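Local coordinates for LEOA (Escherichia coli, PDB 4AUR), which is a bacterial dynamin of enterotoxigenic strains that probably binds and hydrolyses GTP and may be linked to the heat-labile (LT) toxin, at residues R352-D356 with D357-Y361; V366-K369 with L370-I374. One frame throughout, in Å; residues are numbered along the deposited sequence.

Contact 1: R352-D356 with D357-Y361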
ATOM      1  N   ARG A 352     -63.453  37.684  29.937  1.00 29.24           N
ATOM      2  CA  ARG A 352     -63.301  36.464  30.684  1.00 27.90           C
ATOM      3  C   ARG A 352     -63.248  35.312  29.718  1.00 27.37           C
ATOM      4  O   ARG A 352     -62.330  34.513  29.769  1.00 28.99           O
ATOM      5  CB  ARG A 352     -64.422  36.316  31.717  1.00 28.62           C
ATOM      6  CG  ARG A 352     -64.554  34.955  32.383  1.00 29.10           C
ATOM      7  CD  ARG A 352     -63.280  34.444  33.046  1.00 29.17           C
ATOM      8  NE  ARG A 352     -63.573  33.140  33.640  1.00 30.22           N
ATOM      9  CZ  ARG A 352     -64.053  32.930  34.869  1.00 29.60           C
ATOM     10  NH1 ARG A 352     -64.280  33.936  35.706  1.00 29.92           N
ATOM     11  NH2 ARG A 352     -64.294  31.690  35.269  1.00 29.62           N
ATOM     12  N   PRO A 353     -64.203  35.221  28.792  1.00 27.98           N
ATOM     13  CA  PRO A 353     -64.026  34.114  27.844  1.00 26.29           C
ATOM     14  C   PRO A 353     -62.637  34.091  27.247  1.00 24.89           C
ATOM     15  O   PRO A 353     -62.092  33.022  27.039  1.00 27.12           O
ATOM     16  CB  PRO A 353     -65.051  34.406  26.757  1.00 26.96           C
ATOM     17  CG  PRO A 353     -66.084  35.231  27.411  1.00 27.65           C
ATOM     18  CD  PRO A 353     -65.447  35.963  28.559  1.00 27.39           C
ATOM     19  N   PHE A 354     -62.072  35.262  26.979  1.00 24.49           N
ATOM     20  CA  PHE A 354     -60.779  35.362  26.343  1.00 25.32           C
ATOM     21  C   PHE A 354     -59.674  34.832  27.226  1.00 26.38           C
ATOM     22  O   PHE A 354     -58.896  34.030  26.782  1.00 28.38           O
ATOM     23  CB  PHE A 354     -60.463  36.790  25.947  1.00 25.92           C
ATOM     24  CG  PHE A 354     -59.064  36.972  25.413  1.00 25.96           C
ATOM     25  CD1 PHE A 354     -58.739  36.552  24.138  1.00 24.55           C
ATOM     26  CD2 PHE A 354     -58.076  37.562  26.193  1.00 25.46           C
ATOM     27  CE1 PHE A 354     -57.468  36.724  23.640  1.00 24.40           C
ATOM     28  CE2 PHE A 354     -56.791  37.717  25.703  1.00 26.37           C
ATOM     29  CZ  PHE A 354     -56.487  37.297  24.420  1.00 25.21           C
HETATM   30  N   MSE A 355     -59.624  35.272  28.477  1.00 27.93           N
HETATM   31  CA  MSE A 355     -58.629  34.806  29.420  1.00 28.00           C
HETATM   32  C   MSE A 355     -58.719  33.308  29.624  1.00 29.07           C
HETATM   33  O   MSE A 355     -57.700  32.621  29.735  1.00 28.10           O
HETATM   34  CB  MSE A 355     -58.857  35.496  30.757  1.00 28.82           C
HETATM   35  CG  MSE A 355     -58.677  37.002  30.695  1.00 31.64           C
HETATM   36 SE   MSE A 355     -59.226  37.947  32.362  0.98 38.57          SE
HETATM   37  CE  MSE A 355     -59.037  36.500  33.677  1.00 36.50           C
ATOM     38  N   ASP A 356     -59.938  32.782  29.707  1.00 29.32           N
ATOM     39  CA  ASP A 356     -60.128  31.348  29.969  1.00 30.98           C
ATOM     40  C   ASP A 356     -59.619  30.472  28.828  1.00 30.34           C
ATOM     41  O   ASP A 356     -59.054  29.379  29.037  1.00 27.16           O
ATOM     42  CB  ASP A 356     -61.610  31.015  30.139  1.00 31.51           C
ATOM     43  CG  ASP A 356     -62.054  30.934  31.579  1.00 31.83           C
ATOM     44  OD1 ASP A 356     -61.251  30.671  32.492  1.00 30.95           O
ATOM     45  OD2 ASP A 356     -63.273  31.117  31.780  1.00 36.88           O
ATOM     46  N   ASP A 357     -59.877  30.943  27.619  1.00 29.68           N
ATOM     47  CA  ASP A 357     -59.812  30.087  26.459  1.00 30.12           C
ATOM     48  C   ASP A 357     -58.520  30.273  25.723  1.00 29.30           C
ATOM     49  O   ASP A 357     -58.092  29.362  25.035  1.00 31.40           O
ATOM     50  CB  ASP A 357     -61.028  30.346  25.555  1.00 32.24           C
ATOM     51  CG  ASP A 357     -62.353  29.834  26.182  1.00 31.37           C
ATOM     52  OD1 ASP A 357     -62.306  28.872  26.980  1.00 32.28           O
ATOM     53  OD2 ASP A 357     -63.428  30.393  25.888  1.00 30.51           O
ATOM     54  N   GLU A 358     -57.868  31.418  25.913  1.00 27.43           N
ATOM     55  CA  GLU A 358     -56.638  31.706  25.224  1.00 26.49           C
ATOM     56  C   GLU A 358     -55.382  31.837  26.071  1.00 28.00           C
ATOM     57  O   GLU A 358     -54.303  31.487  25.596  1.00 28.59           O
ATOM     58  CB  GLU A 358     -56.845  32.945  24.418  1.00 26.94           C
ATOM     59  CG  GLU A 358     -57.873  32.746  23.309  1.00 29.02           C
ATOM     60  CD  GLU A 358     -57.322  31.921  22.167  1.00 28.89           C
ATOM     61  OE1 GLU A 358     -56.308  31.247  22.375  1.00 29.29           O
ATOM     62  OE2 GLU A 358     -57.878  31.957  21.058  1.00 32.66           O
ATOM     63  N   LEU A 359     -55.533  32.280  27.320  1.00 28.66           N
ATOM     64  CA  LEU A 359     -54.435  32.567  28.238  1.00 26.99           C
ATOM     65  C   LEU A 359     -54.356  31.645  29.430  1.00 26.05           C
ATOM     66  O   LEU A 359     -53.275  31.236  29.839  1.00 26.87           O
ATOM     67  CB  LEU A 359     -54.640  33.968  28.796  1.00 28.85           C
ATOM     68  CG  LEU A 359     -54.365  35.138  27.843  1.00 29.96           C
ATOM     69  CD1 LEU A 359     -55.052  36.428  28.263  1.00 29.87           C
ATOM     70  CD2 LEU A 359     -52.875  35.377  27.799  1.00 30.94           C
ATOM     71  N   GLY A 360     -55.498  31.378  30.042  1.00 26.43           N
ATOM     72  CA  GLY A 360     -55.576  30.503  31.209  1.00 25.63           C
ATOM     73  C   GLY A 360     -55.827  31.371  32.407  1.00 27.10           C
ATOM     74  O   GLY A 360     -55.191  32.379  32.530  1.00 27.61           O
ATOM     75  N   TYR A 361     -56.754  31.002  33.293  1.00 30.07           N
ATOM     76  CA  TYR A 361     -57.087  31.867  34.429  1.00 30.68           C
ATOM     77  C   TYR A 361     -57.356  31.045  35.678  1.00 30.80           C
ATOM     78  O   TYR A 361     -58.313  30.305  35.722  1.00 33.89           O
ATOM     79  CB  TYR A 361     -58.278  32.763  34.058  1.00 31.03           C
ATOM     80  CG  TYR A 361     -58.784  33.676  35.157  1.00 31.61           C
ATOM     81  CD1 TYR A 361     -57.911  34.342  36.025  1.00 32.55           C
ATOM     82  CD2 TYR A 361     -60.132  33.902  35.300  1.00 32.25           C
ATOM     83  CE1 TYR A 361     -58.379  35.174  37.023  1.00 32.33           C
ATOM     84  CE2 TYR A 361     -60.613  34.727  36.287  1.00 33.00           C
ATOM     85  CZ  TYR A 361     -59.740  35.359  37.147  1.00 35.08           C
ATOM     86  OH  TYR A 361     -60.271  36.177  38.132  1.00 39.72           O
TER
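M355 O receives two backbone amides at once as helix 351-359 runs out. G360 N approaches nearly along the carbonyl axis, whereas L359 N lies 3.3 Å from M355 O and well above the carbonyl plane. The bond from G360 spans five residues and so widens the last turn into a pi-type one; one residue earlier, E358 N still makes the i to i-4 bond to F354 O at 2.9 Å. The glycine then leaves the helix with positive phi, and Y361 folds back, its CG opposite the backbone N (chi1 177°), which sets the ring against M355 and R352. The SE of selenomethionine M355 stands above one face of the Y361 ring, 5.1 Å from its centroid, a Met-aromatic contact. R352 meets the same ring at its edge: Y361 CE2 comes 3.8 Å from R352 NH1, over one face of the guanidinium, the planes 77° apart. A nearly straight salt bridge of 2.8 Å from R352 NE to D356 OD2 lies in the guanidinium plane, though NE comes to OD2 from above the carboxylate plane. A470 O and P472 O also accept from NH1, and Y361 OH hydrogen-bonds to G471 O. On the buried flank, F354 CE2 reaches L359 CD1 at 3.4 Å beside L503 and I507 of helix 489-518. The whole is a glycine-terminated helix C-terminus with a pi-type last turn, within the dynamin-like helical domain.

Contact 2: V366-K369 with L370-I374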
ATOM      1  N   VAL A 366     -52.961  34.469  35.702  1.00 31.23           N
ATOM      2  CA  VAL A 366     -53.167  34.318  34.268  1.00 29.85           C
ATOM      3  C   VAL A 366     -51.882  33.906  33.597  1.00 29.12           C
ATOM      4  O   VAL A 366     -50.811  34.308  34.035  1.00 32.15           O
ATOM      5  CB  VAL A 366     -53.628  35.630  33.613  1.00 28.70           C
ATOM      6  CG1 VAL A 366     -54.361  35.340  32.322  1.00 28.57           C
ATOM      7  CG2 VAL A 366     -54.548  36.385  34.530  1.00 29.90           C
ATOM      8  N   GLY A 367     -52.003  33.090  32.552  1.00 27.84           N
ATOM      9  CA  GLY A 367     -50.901  32.774  31.657  1.00 29.24           C
ATOM     10  C   GLY A 367     -50.592  31.296  31.412  1.00 30.00           C
ATOM     11  O   GLY A 367     -49.818  30.970  30.527  1.00 30.54           O
ATOM     12  N   PHE A 368     -51.162  30.397  32.195  1.00 29.26           N
ATOM     13  CA  PHE A 368     -50.753  29.000  32.136  1.00 28.75           C
ATOM     14  C   PHE A 368     -51.031  28.376  30.786  1.00 28.92           C
ATOM     15  O   PHE A 368     -50.236  27.575  30.337  1.00 28.79           O
ATOM     16  CB  PHE A 368     -51.471  28.175  33.222  1.00 29.68           C
ATOM     17  CG  PHE A 368     -50.964  26.777  33.363  1.00 27.61           C
ATOM     18  CD1 PHE A 368     -49.692  26.540  33.830  1.00 28.26           C
ATOM     19  CD2 PHE A 368     -51.753  25.712  33.025  1.00 29.38           C
ATOM     20  CE1 PHE A 368     -49.200  25.265  33.963  1.00 27.94           C
ATOM     21  CE2 PHE A 368     -51.273  24.416  33.141  1.00 30.98           C
ATOM     22  CZ  PHE A 368     -49.990  24.192  33.617  1.00 29.26           C
ATOM     23  N   LYS A 369     -52.146  28.727  30.146  1.00 27.24           N
ATOM     24  CA  LYS A 369     -52.536  28.065  28.907  1.00 27.96           C
ATOM     25  C   LYS A 369     -51.664  28.526  27.750  1.00 28.03           C
ATOM     26  O   LYS A 369     -51.381  27.767  26.832  1.00 30.30           O
ATOM     27  CB  LYS A 369     -53.999  28.336  28.569  1.00 30.25           C
ATOM     28  CG  LYS A 369     -54.575  27.386  27.530  1.00 33.96           C
ATOM     29  CD  LYS A 369     -56.072  27.578  27.358  1.00 37.60           C
ATOM     30  CE  LYS A 369     -56.706  26.434  26.572  1.00 41.16           C
ATOM     31  NZ  LYS A 369     -58.203  26.510  26.622  1.00 42.60           N
ATOM     32  N   LEU A 370     -51.269  29.785  27.788  1.00 25.90           N
ATOM     33  CA  LEU A 370     -50.388  30.345  26.808  1.00 23.61           C
ATOM     34  C   LEU A 370     -49.019  29.748  26.994  1.00 24.67           C
ATOM     35  O   LEU A 370     -48.369  29.340  26.045  1.00 27.00           O
ATOM     36  CB  LEU A 370     -50.284  31.833  27.023  1.00 22.74           C
ATOM     37  CG  LEU A 370     -49.443  32.537  25.987  1.00 22.52           C
ATOM     38  CD1 LEU A 370     -50.024  32.263  24.612  1.00 23.15           C
ATOM     39  CD2 LEU A 370     -49.438  34.014  26.274  1.00 22.21           C
ATOM     40  N   HIS A 371     -48.574  29.706  28.233  1.00 23.67           N
ATOM     41  CA  HIS A 371     -47.277  29.177  28.555  1.00 24.08           C
ATOM     42  C   HIS A 371     -47.086  27.761  27.976  1.00 23.79           C
ATOM     43  O   HIS A 371     -46.138  27.476  27.253  1.00 22.59           O
ATOM     44  CB  HIS A 371     -47.110  29.200  30.065  1.00 24.19           C
ATOM     45  CG  HIS A 371     -46.041  28.300  30.565  1.00 25.03           C
ATOM     46  ND1 HIS A 371     -44.703  28.614  30.464  1.00 26.94           N
ATOM     47  CD2 HIS A 371     -46.107  27.103  31.184  1.00 26.99           C
ATOM     48  CE1 HIS A 371     -43.987  27.644  31.006  1.00 28.04           C
ATOM     49  NE2 HIS A 371     -44.814  26.709  31.444  1.00 28.69           N
ATOM     50  N   LEU A 372     -48.022  26.884  28.259  1.00 23.96           N
ATOM     51  CA  LEU A 372     -47.945  25.542  27.741  1.00 23.34           C
ATOM     52  C   LEU A 372     -47.895  25.520  26.254  1.00 23.79           C
ATOM     53  O   LEU A 372     -47.323  24.600  25.712  1.00 25.57           O
ATOM     54  CB  LEU A 372     -49.165  24.725  28.127  1.00 23.33           C
ATOM     55  CG  LEU A 372     -49.341  24.442  29.589  1.00 23.13           C
ATOM     56  CD1 LEU A 372     -50.469  23.443  29.705  1.00 23.71           C
ATOM     57  CD2 LEU A 372     -48.050  23.927  30.194  1.00 23.80           C
ATOM     58  N   ARG A 373     -48.537  26.460  25.571  1.00 24.16           N
ATOM     59  CA  ARG A 373     -48.506  26.365  24.120  1.00 26.45           C
ATOM     60  C   ARG A 373     -47.227  26.944  23.527  1.00 25.69           C
ATOM     61  O   ARG A 373     -46.666  26.377  22.622  1.00 26.43           O
ATOM     62  CB  ARG A 373     -49.794  26.824  23.430  1.00 26.78           C
ATOM     63  CG  ARG A 373     -50.201  28.249  23.597  1.00 28.67           C
ATOM     64  CD  ARG A 373     -51.599  28.448  23.016  1.00 29.23           C
ATOM     65  NE  ARG A 373     -51.614  28.184  21.583  1.00 29.42           N
ATOM     66  CZ  ARG A 373     -52.001  29.034  20.637  1.00 30.46           C
ATOM     67  NH1 ARG A 373     -52.449  30.255  20.923  1.00 30.11           N
ATOM     68  NH2 ARG A 373     -51.951  28.639  19.370  1.00 32.38           N
ATOM     69  N   ILE A 374     -46.726  28.026  24.077  1.00 26.39           N
ATOM     70  CA  ILE A 374     -45.381  28.446  23.761  1.00 25.29           C
ATOM     71  C   ILE A 374     -44.373  27.330  24.071  1.00 26.79           C
ATOM     72  O   ILE A 374     -43.472  27.040  23.282  1.00 26.65           O
ATOM     73  CB  ILE A 374     -45.008  29.693  24.560  1.00 24.95           C
ATOM     74  CG1 ILE A 374     -45.846  30.875  24.082  1.00 24.71           C
ATOM     75  CG2 ILE A 374     -43.501  29.976  24.475  1.00 25.30           C
ATOM     76  CD1 ILE A 374     -45.541  32.175  24.813  1.00 25.46           C
TER
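H371 N donates to G367 O at 2.9 Å, close to the axis of the carbonyl, and L372 N to F368 O at 3.1 Å with an N-H...O angle of 170°, setting the first turn of helix 368-408. The next backbone bond, from R373 N to K369 O, is long and weak. G367 is the N-cap and, lacking a side chain, offers only backbone to the turn; it enters the helix with positive phi (127°), a conformation readily open to glycine. Apolar contact comes from F368 and L372, one turn apart. L372 CG stands over one face of the phenyl ring, 4.2 Å from the centroid and displaced toward the rim, in a CH-pi contact, while L372 CD1 touches F368 CE2 at 3.7 Å. F368 CG is anti to the backbone N (chi1 -172°), which swings the ring along the helix toward L372. Among aromatic and polar partners outside, the H371 ring stacks with W457, and K369 NZ makes a weak hydrogen bond to D357 O. L370 turns inward to L339 and L359. The turn thus takes its direction from the backbone bonds, while F368 on L372 adds a nondirectional apolar contact on the exposed flank.

The two contacts are consecutive helix ends, about 10 Å apart between centres: contact 1 closes helix 351-359 and contact 2 opens helix 368-408. L359 O probably accepts from K369 N and L370 N, so the end of one helix meets the start of the next, and G360 and G367 also pair through their backbones. Both have buried and exposed parts. L359 packs on L370 and reaches helix 489-518, and L370 reaches helix 275-343, while D357, F368 and L372 lie at the surface. Contact 1 combines a salt bridge, a Met-aromatic contact and a wide last turn; contact 2 has i to i-4 helical bonds, the third of them weak, and one CH-pi and apolar pair, F368 with L372.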